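Local atomic coordinates of glycoside hydrolase family 61 (Trichoderma reesei QM6a, PDB entry 5O2X), a protein that probably cleaves cellulose chains oxidatively at a surface copper site, as a lytic polysaccharide monooxygenase of Auxiliary Activity family 9. Residues A[63-67]-A[244-248]; A[78-84]-A[133-138]; A[156-160]-A[197-201]. One frame throughout, in Å; residues are numbered along the deposited sequence. Where two conformers were deposited one is given.

Overall arrangement
Three contacts sample a copper-dependent monooxygenase from its surface to its interior. Contact 1 lies at the surface, where the C-terminal tail meets the loop before strand 67-70, and its strength is mostly in backbone bonds beside O-linked mannoses. Contact 2, partly buried, joins the end of strand 74-80 and the loop after it to the end of helix 129-135 through amide side chains, apolar packing and an N-glycan. Contact 3 is buried and consists of side chains alone: a tyrosine bonded to a salt-bridged glutamate, with leucine and isoleucine beside them. Contacts 2 and 3 touch, Trp79 and Trp84 packing on strand 151-161; contact 1 touches neither, its nearest atoms about 13 Å from contact 2 and 11 Å from contact 3.

Contact 1: residues A[63-67]-A[244-248]; sequences AKGHA and SATVP. With MAN (alpha-D-mannopyranose), chain R; MAN (alpha-D-mannopyranose), chain Q.
His66 and Thr246 pair through their backbones as a single antiparallel hydrogen-bonded bridge. Thr246 N gives the straighter bond, 2.8 Å to His66 O at 172°. The return bond, from His66 N to Thr246 O, measures 2.9 Å and is more bent, 141° at the hydrogen, with the donor tilted out of the carbonyl plane. Neighbouring Gly65, with no side chain, lets the two chains come this close: its CA lies 3.1 Å from Thr246 O and faces the methyl of Ala245.

The imidazole adds a second layer. With CG set between the backbone N and the carbonyl carbon (chi1 59°), the ring swings back over the tail, and Thr246 O sits above one face, offset toward the rim. On the same residue, Thr246 CB makes a CH-pi contact with the ring, 4.2 Å from its centroid. ND1 is hydrogen-bonded to Glu102, which fixes the turn of the imidazole. An alanine in place of His66 would probably leave Glu102 without this partner and uncover Thr246 CB and its carbonyl on the ring side.

This bridge docks the last residues of the chain, once predicted to be linker, onto the catalytic domain, where they form an integral part of it; on the other side of the 63-67 loop, Gly65 O takes a hydrogen bond from Asn179 of strand 172-183.

Beyond the ring, the packing is slight: Val247 CG1 rests 3.7 Å from Lys64 O, and Pro248 CD approaches the same oxygen.

Two sugars are covalently attached. The CB of Ser244 points away from the loop, and its OG carries one mannose, while Thr246 OG1 carries another whose C1 comes within 3.3 Å of His66 O.

Contact 2: residues A[78-84]-A[133-138]; sequences QWVPVPW and LISNNN. With NAG (2-acetamido-2-deoxy-beta-D-glucopyranose), chain C; MAN (alpha-D-mannopyranose), chain M.
The side-chain amide of Asn138 is gripped by backbone on both of its ends. OD1 accepts from Trp84 N at 2.9 Å, the donor lying in the carbonyl plane and on a lone pair. ND2 gives a bond of 3.0 Å to Trp79 O, which lies in the amide plane of Asn138, although ND2 itself stands above the carbonyl plane of Trp79; a weak bond to Pro81 O is added. These partners fix the rotation of the amide against the 79-84 segment, which contains two cis peptide bonds, before Pro81 and before Pro83. The backbone of Asn138 joins in, its O taking a nearly straight bond from Trp79 N (167°).

Gln78 extends this polar seam toward the glycan. Its CG is anti to the backbone N (chi1 178°) and the chain bends at chi2, which brings NE2 to Asn137 O at 2.9 Å, in the plane of both the amide and the carbonyl. OE1 accepts from O2 of a mannose at 2.7 Å, and the same O2 receives a bond from Asn137 ND2, the nitrogen that carries the N-linked acetylglucosamine. That sugar lies along Val80 and Val82.

The rest of the contact is mostly apolar. Leu133 splits its two methyls between the tryptophans: CD1 meets Trp79 CD1 at 3.6 Å, and CD2 meets CB of Trp84 at 3.6 Å. Ile134 lies alongside Trp84, its CD1 3.2 Å from Trp84 O, and sets CG2 beside Pro83 CB. Trp79 NE1 is bonded to His157 of strand 151-161, while the ring of Trp84 packs edge-to-face with Tyr174. The side chain of Trp84 comes within about 5 Å of the copper, so this junction adjoins the metal site of His86, Tyr174 and methylated N-terminal histidine characteristic of AA9 monooxygenases.

Contact 3: residues A[156-160]-A[197-201]; sequences RHEII and DLYHA. With MAN (alpha-D-mannopyranose), chain E; MAN (alpha-D-mannopyranose), chain F.
The backbones of 156-160, on strand 151-161, and of the 197-201 loop stay well separated, the nearest CA atoms, those of Ile160 and Tyr199, being 11.4 Å apart; Tyr199 and Leu198 bridge the gap with their side chains. Arg156, Glu158 and Ile160, alternate residues of the strand, all point into the gap. Tyr199 OH donates to Glu158 OE1 at 2.6 Å, on the syn side and 23° out of the carboxylate plane, with the two planes turned 38° apart. The same oxygen accepts from Arg156 NH1 at 2.8 Å, from above the carboxylate. Arg156, extended from CG to NE, grips Glu158 end-on, NH2 reaching OE2 at 2.9 Å. Three bonds thus hold this buried carboxylate, with a fourth from Asn173 to OE2, and the arginine would be expected to keep it ionised. Leu198 CD1 lies over the centre of one guanidinium face, 4.0 Å from CZ, and Ile160 CD1 rests near the tyrosine. Through NH2 and NE, Arg156 also bonds the carbonyls of Ile54 and Ile55 in the short helix 53-56. The arrangement is a buried salt bridge extended by a tyrosine, tying the 197-201 loop to a central strand of the AA9 beta-sandwich.

Contact 1: residues A[63-67]-A[244-248]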
loop_
_atom_site.group_PDB
_atom_site.type_symbol
_atom_site.label_atom_id
_atom_site.label_comp_id
_atom_site.label_asym_id
_atom_site.label_seq_id
_atom_site.Cartn_x
_atom_site.Cartn_y
_atom_site.Cartn_z
ATOM N N ALA A 63 4.960 7.673 10.832
ATOM C CA ALA A 63 3.777 7.869 11.648
ATOM C C ALA A 63 4.173 7.738 13.113
ATOM O O ALA A 63 5.015 6.902 13.462
ATOM C CB ALA A 63 2.708 6.830 11.311
ATOM N N LYS A 64 3.539 8.538 13.976
ATOM C CA LYS A 64 3.938 8.631 15.386
ATOM C C LYS A 64 3.048 7.811 16.309
ATOM O O LYS A 64 3.198 7.859 17.533
ATOM C CB LYS A 64 4.030 10.107 15.835
ATOM C CG LYS A 64 5.154 10.872 15.171
ATOM C CD LYS A 64 5.520 12.171 15.897
ATOM C CE LYS A 64 6.618 12.928 15.187
ATOM N NZ LYS A 64 6.865 14.239 15.870
ATOM N N GLY A 65 2.136 7.039 15.736
ATOM C CA GLY A 65 1.411 6.021 16.480
ATOM C C GLY A 65 1.093 4.841 15.565
ATOM O O GLY A 65 1.502 4.806 14.409
ATOM N N HIS A 66 0.340 3.878 16.123
ATOM C CA HIS A 66 0.083 2.641 15.411
ATOM C C HIS A 66 -1.308 2.105 15.704
ATOM O O HIS A 66 -1.954 2.492 16.693
ATOM C CB HIS A 66 1.134 1.578 15.744
ATOM C CG HIS A 66 1.221 1.243 17.186
ATOM N ND1 HIS A 66 2.114 1.866 18.019
ATOM C CD2 HIS A 66 0.468 0.436 17.970
ATOM C CE1 HIS A 66 1.933 1.427 19.254
ATOM N NE2 HIS A 66 0.940 0.560 19.262
ATOM N N ALA A 67 -1.751 1.195 14.841
ATOM C CA ALA A 67 -2.980 0.467 15.049
ATOM C C ALA A 67 -2.678 -0.942 15.522
ATOM O O ALA A 67 -1.919 -1.663 14.878
ATOM C CB ALA A 67 -3.796 0.372 13.755
ATOM N N SER A 244 -8.000 5.840 17.682
ATOM C CA SER A 244 -6.900 6.707 17.403
ATOM C C SER A 244 -5.614 5.929 17.393
ATOM O O SER A 244 -5.475 4.888 18.042
ATOM C CB SER A 244 -6.807 7.778 18.466
ATOM O OG SER A 244 -7.955 8.577 18.414
ATOM N N ALA A 245 -4.644 6.452 16.661
ATOM C CA ALA A 245 -3.313 5.871 16.640
ATOM C C ALA A 245 -2.738 5.848 18.071
ATOM O O ALA A 245 -2.738 6.877 18.752
ATOM C CB ALA A 245 -2.395 6.716 15.759
ATOM N N THR A 246 -2.249 4.685 18.487
ATOM C CA THR A 246 -1.726 4.493 19.827
ATOM C C THR A 246 -0.251 4.878 19.831
ATOM O O THR A 246 0.519 4.403 19.002
ATOM C CB THR A 246 -1.854 3.029 20.240
ATOM O OG1 THR A 246 -3.224 2.658 20.073
ATOM C CG2 THR A 246 -1.417 2.828 21.684
ATOM N N VAL A 247 0.124 5.750 20.784
ATOM C CA VAL A 247 1.496 6.196 20.875
ATOM C C VAL A 247 2.271 5.256 21.793
ATOM O O VAL A 247 1.728 4.772 22.765
ATOM C CB VAL A 247 1.619 7.645 21.328
ATOM C CG1 VAL A 247 0.888 8.546 20.355
ATOM C CG2 VAL A 247 1.187 7.804 22.734
ATOM N N PRO A 248 3.512 4.964 21.479
ATOM C CA PRO A 248 4.357 4.302 22.456
ATOM C C PRO A 248 4.494 5.151 23.740
ATOM O O PRO A 248 4.629 6.387 23.610
ATOM C CB PRO A 248 5.718 4.249 21.785
ATOM C CG PRO A 248 5.516 4.520 20.392
ATOM C CD PRO A 248 4.227 5.265 20.240
ATOM O OXT PRO A 248 4.489 4.739 24.870
HETATM C C1 MAN R . -3.475 1.449 19.397
HETATM C C2 MAN R . -4.907 1.480 18.934
HETATM C C3 MAN R . -5.869 1.406 20.092
HETATM C C4 MAN R . -5.504 0.239 21.017
HETATM C C5 MAN R . -4.032 0.264 21.411
HETATM C C6 MAN R . -3.636 -0.988 22.179
HETATM O O2 MAN R . -5.077 0.348 18.055
HETATM O O3 MAN R . -7.200 1.277 19.616
HETATM O O4 MAN R . -6.284 0.318 22.204
HETATM O O5 MAN R . -3.200 0.337 20.240
HETATM O O6 MAN R . -2.286 -0.925 22.590
HETATM C C1 MAN Q . -7.977 9.643 19.411
HETATM C C2 MAN Q . -9.243 10.407 19.256
HETATM C C3 MAN Q . -9.188 11.102 17.907
HETATM C C4 MAN Q . -8.001 12.071 17.836
HETATM C C5 MAN Q . -6.716 11.317 18.121
HETATM C C6 MAN Q . -5.523 12.253 18.246
HETATM O O2 MAN Q . -9.302 11.311 20.347
HETATM O O3 MAN Q . -10.376 11.864 17.694
HETATM O O4 MAN Q . -7.909 12.591 16.513
HETATM O O5 MAN Q . -6.869 10.552 19.314
HETATM O O6 MAN Q . -5.727 13.134 19.358
#

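Contact 2: residues A[78-84]-A[133-138]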
loop_
_atom_site.group_PDB
_atom_site.type_symbol
_atom_site.label_atom_id
_atom_site.label_comp_id
_atom_site.label_asym_id
_atom_site.label_seq_id
_atom_site.Cartn_x
_atom_site.Cartn_y
_atom_site.Cartn_z
ATOM N N GLN A 78 -9.286 3.167 2.251
ATOM C CA GLN A 78 -10.229 4.080 1.582
ATOM C C GLN A 78 -9.470 5.172 0.853
ATOM O O GLN A 78 -8.878 6.049 1.498
ATOM C CB GLN A 78 -11.152 4.697 2.607
ATOM C CG GLN A 78 -12.159 5.702 2.021
ATOM C CD GLN A 78 -13.217 4.988 1.222
ATOM O OE1 GLN A 78 -14.046 4.259 1.797
ATOM N NE2 GLN A 78 -13.196 5.149 -0.105
ATOM N N TRP A 79 -9.497 5.137 -0.479
ATOM C CA TRP A 79 -8.868 6.160 -1.325
ATOM C C TRP A 79 -9.873 7.273 -1.642
ATOM O O TRP A 79 -11.067 6.997 -1.854
ATOM C CB TRP A 79 -8.369 5.525 -2.605
ATOM C CG TRP A 79 -7.148 4.679 -2.446
ATOM C CD1 TRP A 79 -7.069 3.372 -2.065
ATOM C CD2 TRP A 79 -5.784 5.111 -2.644
ATOM N NE1 TRP A 79 -5.754 2.981 -2.031
ATOM C CE2 TRP A 79 -4.951 4.020 -2.392
ATOM C CE3 TRP A 79 -5.200 6.321 -3.049
ATOM C CZ2 TRP A 79 -3.564 4.106 -2.519
ATOM C CZ3 TRP A 79 -3.845 6.405 -3.181
ATOM C CH2 TRP A 79 -3.020 5.306 -2.921
ATOM N N VAL A 80 -9.348 8.468 -1.758
ATOM C CA VAL A 80 -10.095 9.630 -2.227
ATOM C C VAL A 80 -9.220 10.440 -3.179
ATOM O O VAL A 80 -7.991 10.402 -3.079
ATOM C CB VAL A 80 -10.535 10.517 -1.033
ATOM C CG1 VAL A 80 -11.521 9.786 -0.160
ATOM C CG2 VAL A 80 -9.376 11.037 -0.225
ATOM N N PRO A 81 -9.818 11.208 -4.103
ATOM C CA PRO A 81 -11.241 11.341 -4.336
ATOM C C PRO A 81 -11.837 10.136 -5.087
ATOM O O PRO A 81 -11.150 9.378 -5.755
ATOM C CB PRO A 81 -11.336 12.593 -5.216
ATOM C CG PRO A 81 -10.066 12.535 -6.018
ATOM C CD PRO A 81 -9.040 12.061 -5.013
ATOM N N VAL A 82 -13.147 9.998 -4.973
ATOM C CA VAL A 82 -13.893 8.987 -5.686
ATOM C C VAL A 82 -14.255 9.523 -7.071
ATOM O O VAL A 82 -14.866 10.613 -7.144
ATOM C CB VAL A 82 -15.163 8.607 -4.919
ATOM C CG1 VAL A 82 -16.016 7.618 -5.692
ATOM C CG2 VAL A 82 -14.856 8.071 -3.535
ATOM N N PRO A 83 -13.945 8.832 -8.170
ATOM C CA PRO A 83 -13.274 7.577 -8.291
ATOM C C PRO A 83 -11.772 7.750 -8.482
ATOM O O PRO A 83 -11.280 8.693 -9.087
ATOM C CB PRO A 83 -13.861 6.994 -9.568
ATOM C CG PRO A 83 -14.083 8.196 -10.442
ATOM C CD PRO A 83 -14.524 9.258 -9.481
ATOM N N TRP A 84 -11.026 6.705 -8.102
ATOM C CA TRP A 84 -9.639 6.574 -8.529
ATOM C C TRP A 84 -9.622 6.571 -10.068
ATOM O O TRP A 84 -10.438 5.905 -10.681
ATOM C CB TRP A 84 -9.077 5.241 -8.001
ATOM C CG TRP A 84 -7.684 4.985 -8.491
ATOM C CD1 TRP A 84 -7.314 4.176 -9.520
ATOM C CD2 TRP A 84 -6.492 5.625 -8.039
ATOM N NE1 TRP A 84 -5.970 4.264 -9.761
ATOM C CE2 TRP A 84 -5.442 5.143 -8.840
ATOM C CE3 TRP A 84 -6.193 6.541 -7.014
ATOM C CZ2 TRP A 84 -4.123 5.589 -8.669
ATOM C CZ3 TRP A 84 -4.897 6.939 -6.851
ATOM C CH2 TRP A 84 -3.890 6.488 -7.666
ATOM N N LEU A 133 -11.163 -1.852 -7.184
ATOM C CA LEU A 133 -11.149 -0.788 -6.194
ATOM C C LEU A 133 -12.209 0.258 -6.526
ATOM O O LEU A 133 -12.970 0.705 -5.638
ATOM C CB LEU A 133 -9.737 -0.175 -6.135
ATOM C CG LEU A 133 -9.564 1.053 -5.254
ATOM C CD1 LEU A 133 -8.195 1.038 -4.598
ATOM C CD2 LEU A 133 -9.735 2.330 -6.042
ATOM N N ILE A 134 -12.298 0.679 -7.783
ATOM C CA ILE A 134 -13.279 1.710 -8.186
ATOM C C ILE A 134 -14.693 1.186 -7.919
ATOM O O ILE A 134 -15.550 1.908 -7.392
ATOM C CB ILE A 134 -13.086 2.079 -9.652
ATOM C CG1 ILE A 134 -11.757 2.832 -9.821
ATOM C CG2 ILE A 134 -14.244 2.899 -10.184
ATOM C CD1 ILE A 134 -11.235 2.873 -11.255
ATOM N N SER A 135 -14.962 -0.071 -8.288
ATOM C CA SER A 135 -16.295 -0.627 -8.108
ATOM C C SER A 135 -16.717 -0.667 -6.650
ATOM O O SER A 135 -17.875 -0.463 -6.341
ATOM C CB SER A 135 -16.292 -2.038 -8.699
ATOM O OG SER A 135 -17.568 -2.621 -8.497
ATOM N N ASN A 136 -15.773 -0.926 -5.751
ATOM C CA ASN A 136 -16.058 -1.028 -4.326
ATOM C C ASN A 136 -15.871 0.289 -3.596
ATOM O O ASN A 136 -15.302 0.371 -2.515
ATOM C CB ASN A 136 -15.177 -2.145 -3.724
ATOM C CG ASN A 136 -15.575 -3.519 -4.243
ATOM O OD1 ASN A 136 -14.673 -4.330 -4.632
ATOM N ND2 ASN A 136 -16.801 -3.804 -4.249
ATOM N N ASN A 137 -16.405 1.359 -4.215
ATOM C CA ASN A 137 -16.347 2.702 -3.640
ATOM C C ASN A 137 -14.936 3.084 -3.213
ATOM O O ASN A 137 -14.744 3.703 -2.156
ATOM C CB ASN A 137 -17.347 2.951 -2.508
ATOM C CG ASN A 137 -17.501 4.435 -2.239
ATOM O OD1 ASN A 137 -17.567 5.232 -3.188
ATOM N ND2 ASN A 137 -17.572 4.820 -0.975
ATOM N N ASN A 138 -13.951 2.792 -4.074
ATOM C CA ASN A 138 -12.606 3.257 -3.863
ATOM C C ASN A 138 -11.900 2.606 -2.678
ATOM O O ASN A 138 -11.096 3.222 -1.988
ATOM C CB ASN A 138 -12.518 4.807 -3.758
ATOM C CG ASN A 138 -12.047 5.481 -5.008
ATOM O OD1 ASN A 138 -12.340 5.046 -6.136
ATOM N ND2 ASN A 138 -11.291 6.554 -4.815
HETATM C C1 NAG C . -17.651 6.226 -0.584
HETATM C C2 NAG C . -18.681 6.503 0.469
HETATM C C3 NAG C . -18.682 8.005 0.745
HETATM C C4 NAG C . -17.320 8.499 1.136
HETATM C C5 NAG C . -16.260 8.026 0.152
HETATM C C6 NAG C . -14.868 8.241 0.667
HETATM C C7 NAG C . -20.857 5.491 0.870
HETATM C C8 NAG C . -22.170 5.090 0.277
HETATM N N2 NAG C . -19.983 6.052 0.042
HETATM O O3 NAG C . -19.634 8.358 1.762
HETATM O O4 NAG C . -17.281 9.940 1.201
HETATM O O5 NAG C . -16.381 6.587 -0.057
HETATM O O6 NAG C . -14.677 7.641 1.938
HETATM O O7 NAG C . -20.583 5.281 2.063
HETATM C C1 MAN M . -16.901 1.152 0.861
HETATM C C2 MAN M . -16.628 2.115 1.981
HETATM C C3 MAN M . -17.700 2.039 3.045
HETATM C C4 MAN M . -19.083 2.166 2.460
HETATM C C5 MAN M . -19.249 1.210 1.285
HETATM C C6 MAN M . -20.544 1.422 0.539
HETATM O O2 MAN M . -16.594 3.426 1.408
HETATM O O3 MAN M . -17.501 3.061 4.034
HETATM O O4 MAN M . -20.044 1.843 3.475
HETATM O O5 MAN M . -18.195 1.332 0.336
HETATM O O6 MAN M . -20.741 0.399 -0.437
#

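Contact 3: residues A[156-160]-A[197-201]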
loop_
_atom_site.group_PDB
_atom_site.type_symbol
_atom_site.label_atom_id
_atom_site.label_comp_id
_atom_site.label_asym_id
_atom_site.label_seq_id
_atom_site.Cartn_x
_atom_site.Cartn_y
_atom_site.Cartn_z
ATOM N N ARG A 156 2.704 -1.352 3.780
ATOM C CA ARG A 156 2.914 -0.520 2.608
ATOM C C ARG A 156 1.941 -0.975 1.551
ATOM O O ARG A 156 2.109 -2.022 0.929
ATOM C CB ARG A 156 4.364 -0.632 2.134
ATOM C CG ARG A 156 4.717 0.208 0.923
ATOM C CD ARG A 156 6.132 -0.090 0.445
ATOM N NE ARG A 156 6.551 0.713 -0.702
ATOM C CZ ARG A 156 6.153 0.515 -1.950
ATOM N NH1 ARG A 156 5.386 -0.531 -2.244
ATOM N NH2 ARG A 156 6.498 1.355 -2.914
ATOM N N HIS A 157 0.889 -0.155 1.359
ATOM C CA HIS A 157 -0.152 -0.393 0.348
ATOM C C HIS A 157 0.150 0.460 -0.866
ATOM O O HIS A 157 0.618 1.595 -0.720
ATOM C CB HIS A 157 -1.486 0.021 0.981
ATOM C CG HIS A 157 -2.635 0.018 0.036
ATOM N ND1 HIS A 157 -3.236 -1.100 -0.478
ATOM C CD2 HIS A 157 -3.302 1.045 -0.557
ATOM C CE1 HIS A 157 -4.223 -0.757 -1.290
ATOM N NE2 HIS A 157 -4.294 0.550 -1.355
ATOM N N GLU A 158 -0.087 -0.034 -2.072
ATOM C CA GLU A 158 0.319 0.741 -3.233
ATOM C C GLU A 158 -0.574 0.417 -4.419
ATOM O O GLU A 158 -0.819 -0.738 -4.760
ATOM C CB GLU A 158 1.767 0.374 -3.573
ATOM C CG GLU A 158 2.395 1.096 -4.744
ATOM C CD GLU A 158 3.837 0.678 -4.927
ATOM O OE1 GLU A 158 4.114 -0.541 -4.736
ATOM O OE2 GLU A 158 4.699 1.542 -5.201
ATOM N N ILE A 159 -1.003 1.481 -5.116
ATOM C CA ILE A 159 -1.577 1.390 -6.454
ATOM C C ILE A 159 -0.488 1.835 -7.418
ATOM O O ILE A 159 0.237 2.795 -7.153
ATOM C CB ILE A 159 -2.807 2.318 -6.635
ATOM C CG1 ILE A 159 -3.896 2.060 -5.596
ATOM C CG2 ILE A 159 -3.370 2.137 -8.034
ATOM C CD1 ILE A 159 -5.032 3.052 -5.670
ATOM N N ILE A 160 -0.367 1.136 -8.551
ATOM C CA ILE A 160 0.510 1.588 -9.634
ATOM C C ILE A 160 -0.425 1.937 -10.795
ATOM O O ILE A 160 -1.393 1.200 -11.104
ATOM C CB ILE A 160 1.536 0.526 -10.011
ATOM C CG1 ILE A 160 2.355 0.092 -8.782
ATOM C CG2 ILE A 160 2.463 1.090 -11.100
ATOM C CD1 ILE A 160 3.315 -1.005 -9.028
ATOM N N ASP A 197 14.994 -1.609 -3.582
ATOM C CA ASP A 197 15.285 -2.747 -4.452
ATOM C C ASP A 197 14.021 -3.381 -5.008
ATOM O O ASP A 197 14.128 -4.314 -5.806
ATOM C CB ASP A 197 16.074 -3.805 -3.682
ATOM C CG ASP A 197 17.499 -3.376 -3.369
ATOM O OD1 ASP A 197 18.114 -2.539 -4.035
ATOM O OD2 ASP A 197 18.010 -3.950 -2.366
ATOM N N LEU A 198 12.826 -2.883 -4.678
ATOM C CA LEU A 198 11.609 -3.534 -5.143
ATOM C C LEU A 198 11.473 -3.480 -6.664
ATOM O O LEU A 198 11.140 -4.481 -7.287
ATOM C CB LEU A 198 10.362 -2.876 -4.519
ATOM C CG LEU A 198 10.174 -3.135 -3.042
ATOM C CD1 LEU A 198 9.075 -2.226 -2.508
ATOM C CD2 LEU A 198 9.834 -4.599 -2.755
ATOM N N TYR A 199 11.655 -2.299 -7.258
ATOM C CA TYR A 199 11.237 -2.036 -8.636
ATOM C C TYR A 199 12.368 -1.392 -9.443
ATOM O O TYR A 199 13.164 -0.634 -8.909
ATOM C CB TYR A 199 10.083 -1.039 -8.635
ATOM C CG TYR A 199 8.905 -1.452 -7.796
ATOM C CD1 TYR A 199 8.379 -2.748 -7.829
ATOM C CD2 TYR A 199 8.288 -0.549 -6.964
ATOM C CE1 TYR A 199 7.276 -3.083 -7.080
ATOM C CE2 TYR A 199 7.190 -0.880 -6.226
ATOM C CZ TYR A 199 6.654 -2.150 -6.288
ATOM O OH TYR A 199 5.543 -2.523 -5.591
ATOM N N HIS A 200 12.353 -1.689 -10.733
ATOM C CA HIS A 200 13.250 -1.064 -11.669
ATOM C C HIS A 200 12.482 -0.527 -12.866
ATOM O O HIS A 200 11.456 -1.093 -13.256
ATOM C CB HIS A 200 14.386 -1.998 -12.119
ATOM C CG HIS A 200 15.365 -2.211 -11.014
ATOM N ND1 HIS A 200 15.167 -3.076 -9.970
ATOM C CD2 HIS A 200 16.512 -1.552 -10.750
ATOM C CE1 HIS A 200 16.163 -2.951 -9.094
ATOM N NE2 HIS A 200 17.009 -2.060 -9.576
ATOM N N ALA A 201 13.009 0.518 -13.476
ATOM C CA ALA A 201 12.339 1.242 -14.542
ATOM C C ALA A 201 12.126 0.408 -15.797
ATOM O O ALA A 201 11.282 0.770 -16.623
ATOM C CB ALA A 201 13.137 2.486 -14.915
HETATM C C1 MAN E . 18.054 0.957 -2.502
HETATM C C2 MAN E . 18.945 -0.000 -1.757
HETATM C C3 MAN E . 19.223 0.600 -0.354
HETATM C C4 MAN E . 19.729 2.047 -0.401
HETATM C C5 MAN E . 18.844 2.885 -1.294
HETATM C C6 MAN E . 19.400 4.268 -1.595
HETATM O O2 MAN E . 20.172 -0.127 -2.451
HETATM O O3 MAN E . 20.140 -0.217 0.397
HETATM O O4 MAN E . 19.682 2.633 0.907
HETATM O O5 MAN E . 18.633 2.248 -2.579
HETATM O O6 MAN E . 18.450 5.151 -2.076
HETATM C C1 MAN F . 15.169 -3.991 -16.735
HETATM C C2 MAN F . 15.375 -4.708 -15.386
HETATM C C3 MAN F . 16.551 -4.126 -14.634
HETATM C C4 MAN F . 17.757 -4.183 -15.529
HETATM C C5 MAN F . 17.468 -3.434 -16.818
HETATM C C6 MAN F . 18.690 -3.467 -17.727
HETATM O O2 MAN F . 15.629 -6.111 -15.554
HETATM O O3 MAN F . 16.779 -4.832 -13.407
HETATM O O4 MAN F . 18.826 -3.591 -14.789
HETATM O O5 MAN F . 16.361 -4.035 -17.494
HETATM O O6 MAN F . 18.416 -2.734 -18.928
#